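Long-range contact in peptidase S15/CocE/NonD (Thaumarchaeota archaeon SCGC AB-539-E09, PDB 4PF1), which is an aminopeptidase of the alpha/beta hydrolase fold, related to the X-Pro dipeptidyl-peptidases and probably using a serine nucleophile to cleave peptides: residues 473-478 against 570-575. Sequence-based numbering, arbitrary orientation. Where two conformers were deposited one is given.
Sequences WATEPL and HRIMVQ
Trp-473 and Val-574 form an antiparallel hydrogen-bonded pair: Trp-473 N donates to Val-574 O (3.0 Å) and Val-574 N to Trp-473 O (2.9 Å). A beta-branched valine suits this extended backbone, and its CG1 packs against CE3 of the indole. The buried indole N-H is satisfied by Asp-426. At the next, non-hydrogen-bonded pair the small CB of Ala-474 meets CE of Met-573, while the backbone of Ala-474 bonds to Gly-412. The strand ends at Ala-474 but the bonding runs on, first through Thr-475 N, which reaches Ile-572 O in the carbonyl plane, and then through the threonine side chain. With chi1 at 71°, Thr-475 OG1 sits between its own N and carbonyl carbon, accepts a nearly straight hydrogen bond from Ile-572 N (3.1 Å, N-H...O 175°) and donates to Glu-476 O from above the carbonyl plane. Replacing Thr-475 with an alanine would probably leave the N-H of Ile-572 without its acceptor and Glu-476 O without its hydroxyl donor. Farther along, Leu-478 N closes on His-570 O at 2.9 Å. Pro-477, which has no N-H to satisfy, lays CD over one face of the Arg-571 guanidinium in the conformer given here, one of two. This ladder, continued by a side-chain acceptor, joins strands 471-474 and 571-577 in an antiparallel sheet of the beta-rich C-terminal domain characteristic of X-Pro dipeptidyl-peptidase relatives.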
loop_
_atom_site.group_PDB
_atom_site.type_symbol
_atom_site.label_atom_id
_atom_site.label_comp_id
_atom_site.label_asym_id
_atom_site.label_seq_id
_atom_site.Cartn_x
_atom_site.Cartn_y
_atom_site.Cartn_z
ATOM N N TRP A 473 33.239 11.887 -1.741
ATOM C CA TRP A 473 34.410 11.072 -1.401
ATOM C C TRP A 473 33.930 9.801 -0.720
ATOM O O TRP A 473 33.004 9.859 0.090
ATOM C CB TRP A 473 35.393 11.825 -0.487
ATOM C CG TRP A 473 35.909 13.116 -1.048
ATOM C CD1 TRP A 473 36.990 13.285 -1.864
ATOM C CD2 TRP A 473 35.385 14.423 -0.794
ATOM N NE1 TRP A 473 37.171 14.623 -2.136
ATOM C CE2 TRP A 473 36.198 15.345 -1.491
ATOM C CE3 TRP A 473 34.318 14.913 -0.018
ATOM C CZ2 TRP A 473 35.967 16.726 -1.452
ATOM C CZ3 TRP A 473 34.093 16.279 0.020
ATOM C CH2 TRP A 473 34.922 17.169 -0.674
ATOM N N ALA A 474 34.534 8.657 -1.051
ATOM C CA ALA A 474 34.138 7.382 -0.462
ATOM C C ALA A 474 35.317 6.438 -0.328
ATOM O O ALA A 474 36.209 6.436 -1.178
ATOM C CB ALA A 474 33.047 6.728 -1.304
ATOM N N THR A 475 35.315 5.627 0.739
ATOM C CA THR A 475 36.334 4.597 0.960
ATOM C C THR A 475 36.044 3.422 0.027
ATOM O O THR A 475 34.971 3.375 -0.575
ATOM C CB THR A 475 36.320 4.122 2.441
ATOM O OG1 THR A 475 35.142 3.346 2.676
ATOM C CG2 THR A 475 36.405 5.267 3.443
ATOM N N GLU A 476 36.961 2.450 -0.061
ATOM C CA GLU A 476 36.690 1.220 -0.807
ATOM C C GLU A 476 35.794 0.332 0.087
ATOM O O GLU A 476 35.713 0.615 1.290
ATOM C CB GLU A 476 38.005 0.509 -1.195
ATOM C CG GLU A 476 38.713 1.119 -2.404
ATOM C CD GLU A 476 37.896 1.228 -3.682
ATOM O OE1 GLU A 476 37.290 0.214 -4.097
ATOM O OE2 GLU A 476 37.881 2.328 -4.281
ATOM N N PRO A 477 35.056 -0.687 -0.437
ATOM C CA PRO A 477 34.222 -1.512 0.468
ATOM C C PRO A 477 35.058 -2.119 1.597
ATOM O O PRO A 477 36.141 -2.655 1.341
ATOM C CB PRO A 477 33.643 -2.595 -0.452
ATOM C CG PRO A 477 33.780 -2.057 -1.823
ATOM C CD PRO A 477 34.987 -1.177 -1.828
ATOM N N LEU A 478 34.591 -1.963 2.849
ATOM C CA LEU A 478 35.293 -2.439 4.043
ATOM C C LEU A 478 35.352 -3.957 4.091
ATOM O O LEU A 478 34.366 -4.623 3.779
ATOM C CB LEU A 478 34.632 -1.898 5.323
ATOM C CG LEU A 478 34.618 -0.372 5.499
ATOM C CD1 LEU A 478 33.818 0.013 6.698
ATOM C CD2 LEU A 478 36.031 0.200 5.612
ATOM N N HIS A 570 30.272 -2.436 3.171
ATOM C CA HIS A 570 29.805 -1.047 3.226
ATOM C C HIS A 570 30.965 -0.075 3.000
ATOM O O HIS A 570 32.121 -0.432 3.231
ATOM C CB HIS A 570 29.138 -0.735 4.588
ATOM C CG HIS A 570 27.840 -1.442 4.834
ATOM N ND1 HIS A 570 26.641 -0.756 4.866
ATOM C CD2 HIS A 570 27.603 -2.745 5.114
ATOM C CE1 HIS A 570 25.715 -1.658 5.144
ATOM N NE2 HIS A 570 26.245 -2.869 5.301
ATOM N N ARG A 571 30.652 1.152 2.562
ATOM C CA ARG A 571 31.639 2.216 2.366
ATOM C C ARG A 571 31.319 3.393 3.280
ATOM O O ARG A 571 30.152 3.605 3.624
ATOM C CB ARG A 571 31.659 2.705 0.902
ATOM C CG ARG A 571 32.038 1.670 -0.153
ATOM C CD ARG A 571 32.047 2.335 -1.521
ATOM N NE ARG A 571 31.959 1.379 -2.625
ATOM C CZ ARG A 571 32.789 1.360 -3.665
ATOM N NH1 ARG A 571 33.796 2.222 -3.737
ATOM N NH2 ARG A 571 32.625 0.470 -4.635
ATOM N N ILE A 572 32.342 4.177 3.646
ATOM C CA ILE A 572 32.148 5.408 4.420
ATOM C C ILE A 572 32.187 6.539 3.399
ATOM O O ILE A 572 33.134 6.616 2.612
ATOM C CB ILE A 572 33.171 5.608 5.578
ATOM C CG1 ILE A 572 33.222 4.373 6.510
ATOM C CG2 ILE A 572 32.832 6.891 6.366
ATOM C CD1 ILE A 572 34.448 4.274 7.394
ATOM N N MET A 573 31.133 7.358 3.345
ATOM C CA MET A 573 31.053 8.439 2.370
ATOM C C MET A 573 30.967 9.809 3.029
ATOM O O MET A 573 30.357 9.965 4.088
ATOM C CB MET A 573 29.848 8.227 1.435
ATOM C CG MET A 573 29.647 9.332 0.411
ATOM S SD MET A 573 28.273 8.993 -0.699
ATOM C CE MET A 573 29.078 7.919 -1.886
ATOM N N VAL A 574 31.574 10.802 2.374
ATOM C CA VAL A 574 31.514 12.201 2.764
ATOM C C VAL A 574 30.990 13.010 1.562
ATOM O O VAL A 574 31.529 12.895 0.456
ATOM C CB VAL A 574 32.876 12.735 3.294
ATOM C CG1 VAL A 574 32.862 14.258 3.442
ATOM C CG2 VAL A 574 33.240 12.074 4.618
ATOM N N GLN A 575 29.912 13.779 1.775
ATOM C CA GLN A 575 29.343 14.660 0.756
ATOM C C GLN A 575 29.401 16.104 1.245
ATOM O O GLN A 575 29.091 16.367 2.408
ATOM C CB GLN A 575 27.902 14.252 0.399
ATOM C CG GLN A 575 27.828 13.084 -0.590
ATOM C CD GLN A 575 26.420 12.751 -1.044
ATOM O OE1 GLN A 575 25.520 13.597 -1.074
ATOM N NE2 GLN A 575 26.214 11.511 -1.461
#